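Local atomic coordinates of phosphoserine aminotransferase (Bacillus circulans, PDB entry 2C0R), a protein that catalyses the reversible, pyridoxal-phosphate-dependent transamination between glutamate and 3-phosphohydroxypyruvate that yields phosphoserine on the pathway to serine. Residues Ala49-Ala54 and Lys232-Tyr237; Glu53-Leu58 and Tyr68-Ile73. The protein carries 1 engineered substitution. One frame throughout, in Å; residues are numbered along the deposited sequence.

Contact 1 (Ala49-Ala54 and Lys232-Tyr237); sequences AVHNEA and KNNSLY
The imidazole of His51 spans the gap between a helix and a loop to give its NE2 proton to a backbone carbonyl, Asn234 O, at 2.7 Å. That carbonyl belongs to a Schellman motif: Asn234, with positive phi, is the C' residue that ends helix 227-232, and a type I' turn from Asn233 to Leu236 carries the chain onward. Asparagine tolerates this left-handed backbone shape better than most residues. The hydrogen bond is fairly straight (156° at the proton), and its acceptor lies close to the imidazole plane. With CG anti to the backbone N (chi1 -172°), the His51 side chain leaves helix 45-61 toward the turn. At its far nitrogen, ND1 bonds to the hydroxyl of Tyr47, so both ring nitrogens are engaged and the rotation of the ring is fixed.

Leu236 lies over one face of the imidazole: CD2 sits 3.7 Å from the ring centroid, displaced toward the CE1-NE2 side, a CH-pi contact suited to a branched apolar residue in a buried place. Ser235 instead meets the ring edge through CB, while its OG accepts from the backbone N of Phe72. Beside the ring, the amide of Asn52 is nearly coplanar with that of Asn234, whose OD1 probably accepts from Gln55 NE2 while its ND2 passes 3.8 Å from His51 CD2.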
ATOM      1  N   ALA A  49       7.693  -1.707  17.222  1.00 13.69           N
ATOM      2  CA  ALA A  49       6.826  -2.230  18.276  1.00 12.77           C
ATOM      3  C   ALA A  49       5.379  -2.366  17.790  1.00 11.47           C
ATOM      4  O   ALA A  49       4.697  -3.348  18.091  1.00 12.90           O
ATOM      5  CB  ALA A  49       6.868  -1.326  19.513  1.00 13.68           C
ATOM      6  N   VAL A  50       4.896  -1.366  17.050  1.00 11.05           N
ATOM      7  CA  VAL A  50       3.539  -1.388  16.544  1.00 11.29           C
ATOM      8  C   VAL A  50       3.392  -2.525  15.535  1.00 10.63           C
ATOM      9  O   VAL A  50       2.436  -3.307  15.537  1.00 11.58           O
ATOM     10  CB  VAL A  50       3.178  -0.040  15.872  1.00 12.84           C
ATOM     11  CG1 VAL A  50       1.914  -0.127  15.052  1.00 16.33           C
ATOM     12  CG2 VAL A  50       3.102   1.048  16.953  1.00 15.10           C
ATOM     13  N   HIS A  51       4.395  -2.593  14.651  1.00 11.55           N
ATOM     14  CA  HIS A  51       4.392  -3.625  13.586  1.00 11.75           C
ATOM     15  C   HIS A  51       4.339  -5.027  14.140  1.00 10.97           C
ATOM     16  O   HIS A  51       3.618  -5.907  13.634  1.00 11.99           O
ATOM     17  CB  HIS A  51       5.689  -3.376  12.793  1.00 11.85           C
ATOM     18  CG  HIS A  51       5.858  -4.171  11.544  1.00 11.66           C
ATOM     19  ND1 HIS A  51       5.313  -3.771  10.333  1.00 10.83           N
ATOM     20  CD2 HIS A  51       6.550  -5.315  11.346  1.00 11.08           C
ATOM     21  CE1 HIS A  51       5.686  -4.692   9.432  1.00 10.79           C
ATOM     22  NE2 HIS A  51       6.426  -5.635  10.015  1.00 11.20           N
ATOM     23  N   ASN A  52       5.141  -5.265  15.201  1.00 10.97           N
ATOM     24  CA  ASN A  52       5.167  -6.570  15.846  1.00 10.90           C
ATOM     25  C   ASN A  52       3.960  -6.811  16.738  1.00 11.49           C
ATOM     26  O   ASN A  52       3.457  -7.942  16.804  1.00 12.57           O
ATOM     27  CB  ASN A  52       6.458  -6.707  16.633  1.00 10.76           C
ATOM     28  CG  ASN A  52       7.647  -6.860  15.727  1.00 11.85           C
ATOM     29  OD1 ASN A  52       8.719  -6.223  15.902  1.00 15.61           O
ATOM     30  ND2 ASN A  52       7.463  -7.672  14.729  1.00 13.05           N
ATOM     31  N   GLU A  53       3.450  -5.808  17.398  1.00 13.43           N
ATOM     32  CA  GLU A  53       2.275  -5.938  18.251  1.00 13.40           C
ATOM     33  C   GLU A  53       1.055  -6.329  17.426  1.00 11.76           C
ATOM     34  O   GLU A  53       0.234  -7.121  17.873  1.00 12.64           O
ATOM     35  CB  GLU A  53       2.014  -4.619  19.011  1.00 16.18           C
ATOM     36  CG  GLU A  53       0.822  -4.608  19.956  1.00 22.70           C
ATOM     37  CD  GLU A  53       0.425  -3.198  20.365  1.00 25.04           C
ATOM     38  OE1 GLU A  53       1.248  -2.287  20.315  1.00 24.50           O
ATOM     39  OE2 GLU A  53      -0.748  -2.942  20.682  1.00 42.61           O
ATOM     40  N   ALA A  54       0.967  -5.757  16.230  1.00 12.30           N
ATOM     41  CA  ALA A  54      -0.204  -6.064  15.404  1.00 13.00           C
ATOM     42  C   ALA A  54      -0.224  -7.564  15.101  1.00 12.41           C
ATOM     43  O   ALA A  54      -1.282  -8.165  15.126  1.00 12.56           O
ATOM     44  CB  ALA A  54      -0.177  -5.244  14.123  1.00 14.30           C
ATOM     45  N   LYS A 232      11.311 -13.762   6.064  1.00 13.15           N
ATOM     46  CA  LYS A 232      12.682 -13.627   6.544  1.00 13.48           C
ATOM     47  C   LYS A 232      12.963 -12.224   7.028  1.00 11.33           C
ATOM     48  O   LYS A 232      13.858 -12.037   7.828  1.00 12.89           O
ATOM     49  CB  LYS A 232      13.655 -13.998   5.404  1.00 14.39           C
ATOM     50  CG  LYS A 232      13.519 -15.498   5.090  1.00 24.41           C
ATOM     51  CD  LYS A 232      14.473 -15.916   3.971  1.00 33.17           C
ATOM     52  CE  LYS A 232      14.721 -17.435   4.106  1.00 36.92           C
ATOM     53  NZ  LYS A 232      13.596 -17.948   4.987  1.00 54.94           N
ATOM     54  N   ASN A 233      12.214 -11.245   6.528  1.00 11.10           N
ATOM     55  CA  ASN A 233      12.451  -9.862   6.880  1.00 10.71           C
ATOM     56  C   ASN A 233      11.319  -9.266   7.714  1.00 10.44           C
ATOM     57  O   ASN A 233      11.241  -8.045   7.893  1.00 11.45           O
ATOM     58  CB  ASN A 233      12.608  -8.992   5.636  1.00 11.60           C
ATOM     59  CG  ASN A 233      13.824  -9.451   4.812  1.00 13.43           C
ATOM     60  OD1 ASN A 233      13.702 -10.137   3.799  1.00 17.22           O
ATOM     61  ND2 ASN A 233      14.938  -9.019   5.347  1.00 14.88           N
ATOM     62  N   ASN A 234      10.434 -10.109   8.222  1.00 10.09           N
ATOM     63  CA  ASN A 234       9.319  -9.626   9.035  1.00 10.83           C
ATOM     64  C   ASN A 234       8.528  -8.515   8.363  1.00 10.43           C
ATOM     65  O   ASN A 234       8.130  -7.555   9.072  1.00 11.33           O
ATOM     66  CB  ASN A 234       9.832  -9.187  10.408  1.00 10.64           C
ATOM     67  CG  ASN A 234       8.718  -8.941  11.409  1.00 11.63           C
ATOM     68  OD1 ASN A 234       7.604  -9.524  11.317  1.00 12.57           O
ATOM     69  ND2 ASN A 234       9.002  -8.073  12.407  1.00 12.51           N
ATOM     70  N   SER A 235       8.277  -8.651   7.085  1.00 10.37           N
ATOM     71  CA  SER A 235       7.530  -7.677   6.301  1.00 11.24           C
ATOM     72  C   SER A 235       8.204  -6.322   6.271  1.00 11.52           C
ATOM     73  O   SER A 235       7.578  -5.313   5.953  1.00 14.18           O
ATOM     74  CB  SER A 235       6.049  -7.586   6.743  1.00 10.76           C
ATOM     75  OG  SER A 235       5.458  -8.870   6.679  1.00 12.34           O
ATOM     76  N   LEU A 236       9.489  -6.276   6.557  1.00 11.47           N
ATOM     77  CA  LEU A 236      10.228  -5.016   6.532  1.00 11.73           C
ATOM     78  C   LEU A 236      11.364  -5.025   5.519  1.00 13.33           C
ATOM     79  O   LEU A 236      12.278  -4.188   5.601  1.00 14.53           O
ATOM     80  CB  LEU A 236      10.830  -4.713   7.916  1.00 11.89           C
ATOM     81  CG  LEU A 236       9.784  -4.529   9.035  1.00 11.80           C
ATOM     82  CD1 LEU A 236      10.458  -4.501  10.405  1.00 14.89           C
ATOM     83  CD2 LEU A 236       8.929  -3.287   8.862  1.00 12.24           C
ATOM     84  N   TYR A 237      11.355  -5.911   4.549  1.00 11.57           N
ATOM     85  CA  TYR A 237      12.374  -5.885   3.521  1.00 12.32           C
ATOM     86  C   TYR A 237      12.419  -4.536   2.835  1.00 11.28           C
ATOM     87  O   TYR A 237      13.493  -4.010   2.578  1.00 13.03           O
ATOM     88  CB  TYR A 237      12.106  -7.021   2.494  1.00 13.46           C
ATOM     89  CG  TYR A 237      13.081  -6.890   1.322  1.00 14.23           C
ATOM     90  CD1 TYR A 237      14.405  -7.330   1.403  1.00 14.58           C
ATOM     91  CD2 TYR A 237      12.648  -6.334   0.121  1.00 12.75           C
ATOM     92  CE1 TYR A 237      15.253  -7.181   0.308  1.00 17.52           C
ATOM     93  CE2 TYR A 237      13.486  -6.175  -0.951  1.00 14.09           C
ATOM     94  CZ  TYR A 237      14.792  -6.601  -0.850  1.00 18.20           C
ATOM     95  OH  TYR A 237      15.608  -6.456  -1.968  1.00 19.49           O
TER

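Contact 2 (Glu53-Leu58 and Tyr68-Ile73); sequences EAQARL and YKVLFI
Gln55 lies across strand 68-73, its aliphatic part pressed on apolar side chains and its amide reaching a polar margin. Here helix 45-61 packs on an outermost strand of the seven-stranded sheet in this class-V aminotransferase, with local axes 8.6 Å apart. The tight part is apolar: Gln55 CG touches Phe72 CE1 at 3.6 Å and Val70 CB at 3.8 Å, and Ala54 CB reaches Phe72 CZ. A small alanine lets the broad phenyl ring come close to the helix. Farther along, Leu58 CD2 adds a contact with Val70 CG1 at 4.0 Å.

The other margin is polar and holds a water. Extended beyond CG (chi2 173°), the glutamine places OE1 where Lys69 NZ donates to it at 2.9 Å, in the carbonyl plane and on a lone pair. Lys69, partly exposed, bends at chi2 (71°), which brings its ammonium to the end of the glutamine. The water donates to Gln55 OE1 at 2.7 Å and accepts from Val70 N. Meanwhile Gln55 NE2 faces two acceptors, His51 O and Asn234 OD1. Two donors thus grip OE1, a pattern that fits the modelled orientation of the amide; the lysine's charge probably polarises the carbonyl further.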
ATOM      1  N   GLU A  53       3.450  -5.808  17.398  1.00 13.43           N
ATOM      2  CA  GLU A  53       2.275  -5.938  18.251  1.00 13.40           C
ATOM      3  C   GLU A  53       1.055  -6.329  17.426  1.00 11.76           C
ATOM      4  O   GLU A  53       0.234  -7.121  17.873  1.00 12.64           O
ATOM      5  CB  GLU A  53       2.014  -4.619  19.011  1.00 16.18           C
ATOM      6  CG  GLU A  53       0.822  -4.608  19.956  1.00 22.70           C
ATOM      7  CD  GLU A  53       0.425  -3.198  20.365  1.00 25.04           C
ATOM      8  OE1 GLU A  53       1.248  -2.287  20.315  1.00 24.50           O
ATOM      9  OE2 GLU A  53      -0.748  -2.942  20.682  1.00 42.61           O
ATOM     10  N   ALA A  54       0.967  -5.757  16.230  1.00 12.30           N
ATOM     11  CA  ALA A  54      -0.204  -6.064  15.404  1.00 13.00           C
ATOM     12  C   ALA A  54      -0.224  -7.564  15.101  1.00 12.41           C
ATOM     13  O   ALA A  54      -1.282  -8.165  15.126  1.00 12.56           O
ATOM     14  CB  ALA A  54      -0.177  -5.244  14.123  1.00 14.30           C
ATOM     15  N   GLN A  55       0.958  -8.127  14.773  1.00 12.17           N
ATOM     16  CA  GLN A  55       1.009  -9.542  14.490  1.00 12.22           C
ATOM     17  C   GLN A  55       0.621 -10.385  15.705  1.00 12.40           C
ATOM     18  O   GLN A  55      -0.176 -11.295  15.602  1.00 12.80           O
ATOM     19  CB  GLN A  55       2.422  -9.888  14.043  1.00 12.57           C
ATOM     20  CG  GLN A  55       2.862  -9.183  12.788  1.00 12.59           C
ATOM     21  CD  GLN A  55       4.347  -9.500  12.566  1.00 15.27           C
ATOM     22  OE1 GLN A  55       4.779 -10.670  12.649  1.00 13.64           O
ATOM     23  NE2 GLN A  55       5.095  -8.463  12.285  1.00 13.10           N
ATOM     24  N   ALA A  56       1.176 -10.064  16.873  1.00 13.03           N
ATOM     25  CA  ALA A  56       0.872 -10.756  18.100  1.00 13.09           C
ATOM     26  C   ALA A  56      -0.600 -10.620  18.477  1.00 12.85           C
ATOM     27  O   ALA A  56      -1.211 -11.594  18.931  1.00 13.85           O
ATOM     28  CB  ALA A  56       1.696 -10.223  19.278  1.00 15.88           C
ATOM     29  N   ARG A  57      -1.176  -9.444  18.312  1.00 11.93           N
ATOM     30  CA  ARG A  57      -2.604  -9.345  18.680  1.00 11.52           C
ATOM     31  C   ARG A  57      -3.494 -10.120  17.739  1.00 12.31           C
ATOM     32  O   ARG A  57      -4.504 -10.688  18.145  1.00 13.07           O
ATOM     33  CB  ARG A  57      -2.991  -7.865  18.556  1.00 10.84           C
ATOM     34  CG  ARG A  57      -2.474  -7.018  19.659  1.00 11.87           C
ATOM     35  CD  ARG A  57      -3.009  -5.599  19.541  1.00 17.04           C
ATOM     36  NE  ARG A  57      -2.517  -4.709  20.563  1.00 24.27           N
ATOM     37  CZ  ARG A  57      -2.407  -4.860  21.858  1.00 30.05           C
ATOM     38  NH1 ARG A  57      -2.744  -5.997  22.453  1.00 45.51           N
ATOM     39  NH2 ARG A  57      -1.946  -3.896  22.633  1.00 57.50           N
ATOM     40  N   LEU A  58      -3.149 -10.168  16.460  1.00 12.47           N
ATOM     41  CA  LEU A  58      -3.959 -10.957  15.510  1.00 12.73           C
ATOM     42  C   LEU A  58      -3.859 -12.432  15.855  1.00 11.90           C
ATOM     43  O   LEU A  58      -4.882 -13.101  15.927  1.00 12.38           O
ATOM     44  CB  LEU A  58      -3.459 -10.672  14.106  1.00 13.45           C
ATOM     45  CG  LEU A  58      -4.105 -11.276  12.878  1.00 25.84           C
ATOM     46  CD1 LEU A  58      -5.562 -11.593  12.914  1.00 39.80           C
ATOM     47  CD2 LEU A  58      -3.824 -10.278  11.717  1.00 20.57           C
ATOM     48  N   TYR A  68       2.566 -20.175  12.506  1.00 13.56           N
ATOM     49  CA  TYR A  68       2.086 -19.258  11.499  1.00 13.58           C
ATOM     50  C   TYR A  68       2.714 -17.884  11.624  1.00 12.57           C
ATOM     51  O   TYR A  68       2.921 -17.382  12.727  1.00 15.44           O
ATOM     52  CB  TYR A  68       0.548 -19.031  11.612  1.00 15.78           C
ATOM     53  CG  TYR A  68      -0.171 -20.281  11.164  1.00 14.62           C
ATOM     54  CD1 TYR A  68      -0.360 -21.363  12.019  1.00 15.08           C
ATOM     55  CD2 TYR A  68      -0.678 -20.365   9.875  1.00 14.52           C
ATOM     56  CE1 TYR A  68      -1.035 -22.491  11.565  1.00 16.69           C
ATOM     57  CE2 TYR A  68      -1.349 -21.493   9.416  1.00 15.52           C
ATOM     58  CZ  TYR A  68      -1.522 -22.557  10.278  1.00 16.10           C
ATOM     59  OH  TYR A  68      -2.178 -23.698   9.855  1.00 15.58           O
ATOM     60  N   LYS A  69       3.016 -17.290  10.487  1.00 13.56           N
ATOM     61  CA  LYS A  69       3.548 -15.936  10.518  1.00 14.67           C
ATOM     62  C   LYS A  69       2.519 -14.975   9.939  1.00 12.96           C
ATOM     63  O   LYS A  69       1.923 -15.281   8.896  1.00 14.87           O
ATOM     64  CB  LYS A  69       4.840 -15.862   9.706  1.00 15.53           C
ATOM     65  CG  LYS A  69       5.539 -14.508   9.797  1.00 15.26           C
ATOM     66  CD  LYS A  69       6.178 -14.219  11.148  1.00 18.92           C
ATOM     67  CE  LYS A  69       6.821 -12.829  11.025  1.00 20.69           C
ATOM     68  NZ  LYS A  69       7.216 -12.269  12.345  1.00 23.44           N
ATOM     69  N   VAL A  70       2.330 -13.848  10.596  1.00 13.09           N
ATOM     70  CA  VAL A  70       1.499 -12.785  10.049  1.00 11.99           C
ATOM     71  C   VAL A  70       2.395 -11.867   9.205  1.00 11.75           C
ATOM     72  O   VAL A  70       3.349 -11.303   9.733  1.00 13.87           O
ATOM     73  CB  VAL A  70       0.799 -11.992  11.158  1.00 12.84           C
ATOM     74  CG1 VAL A  70      -0.003 -10.836  10.598  1.00 14.27           C
ATOM     75  CG2 VAL A  70      -0.053 -12.922  12.012  1.00 14.51           C
ATOM     76  N   LEU A  71       2.065 -11.771   7.922  1.00 11.82           N
ATOM     77  CA  LEU A  71       2.739 -10.885   7.016  1.00 12.14           C
ATOM     78  C   LEU A  71       1.855  -9.703   6.661  1.00 10.40           C
ATOM     79  O   LEU A  71       0.646  -9.863   6.580  1.00 12.72           O
ATOM     80  CB  LEU A  71       3.106 -11.645   5.714  1.00 12.48           C
ATOM     81  CG  LEU A  71       3.821 -12.965   5.918  1.00 12.06           C
ATOM     82  CD1 LEU A  71       4.021 -13.642   4.560  1.00 12.42           C
ATOM     83  CD2 LEU A  71       5.147 -12.817   6.658  1.00 14.46           C
ATOM     84  N   PHE A  72       2.478  -8.574   6.395  1.00 10.76           N
ATOM     85  CA  PHE A  72       1.780  -7.414   5.878  1.00 11.05           C
ATOM     86  C   PHE A  72       2.359  -7.142   4.497  1.00 11.38           C
ATOM     87  O   PHE A  72       3.571  -6.826   4.378  1.00 12.10           O
ATOM     88  CB  PHE A  72       1.977  -6.216   6.774  1.00 11.44           C
ATOM     89  CG  PHE A  72       1.448  -6.443   8.187  1.00 11.18           C
ATOM     90  CD1 PHE A  72       2.297  -6.330   9.280  1.00 13.48           C
ATOM     91  CD2 PHE A  72       0.105  -6.777   8.346  1.00 15.71           C
ATOM     92  CE1 PHE A  72       1.867  -6.540  10.580  1.00 14.93           C
ATOM     93  CE2 PHE A  72      -0.308  -7.016   9.634  1.00 14.87           C
ATOM     94  CZ  PHE A  72       0.553  -6.938  10.726  1.00 15.26           C
ATOM     95  N   ILE A  73       1.525  -7.280   3.493  1.00 10.69           N
ATOM     96  CA  ILE A  73       1.941  -7.166   2.088  1.00 11.14           C
ATOM     97  C   ILE A  73       1.131  -6.093   1.407  1.00 11.40           C
ATOM     98  O   ILE A  73      -0.077  -6.009   1.689  1.00 12.39           O
ATOM     99  CB  ILE A  73       1.809  -8.525   1.392  1.00 11.84           C
ATOM    100  CG1 ILE A  73       2.508  -9.602   2.208  1.00 12.51           C
ATOM    101  CG2 ILE A  73       2.303  -8.411  -0.033  1.00 13.19           C
ATOM    102  CD1 ILE A  73       2.572 -11.016   1.621  1.00 11.96           C
TER
HETATM  103  O   HOH W   1       3.608 -13.025  13.139  1.00 17.01           O

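Contacts 1 and 2 follow one another along helix 45-61, with centres 8 Å apart, and share Glu53 and Ala54. Asn234 OD1 joins them: it lies 2.9 Å from Gln55 NE2 and 3.0 Å from Lys69 NZ, probable hydrogen bonds that tie the turn of contact 1 to both segments of contact 2. The rings of His51 and Phe72 also meet edge to face. Contact 1 is nearer the active site: the Leu236 side chain is about 9 Å from a bound pyridoxal phosphate and about 4 Å from that of Arg43, which by similarity binds glutamate. In contact 2, the Phe72 side chain stays about 13 Å from the cofactor.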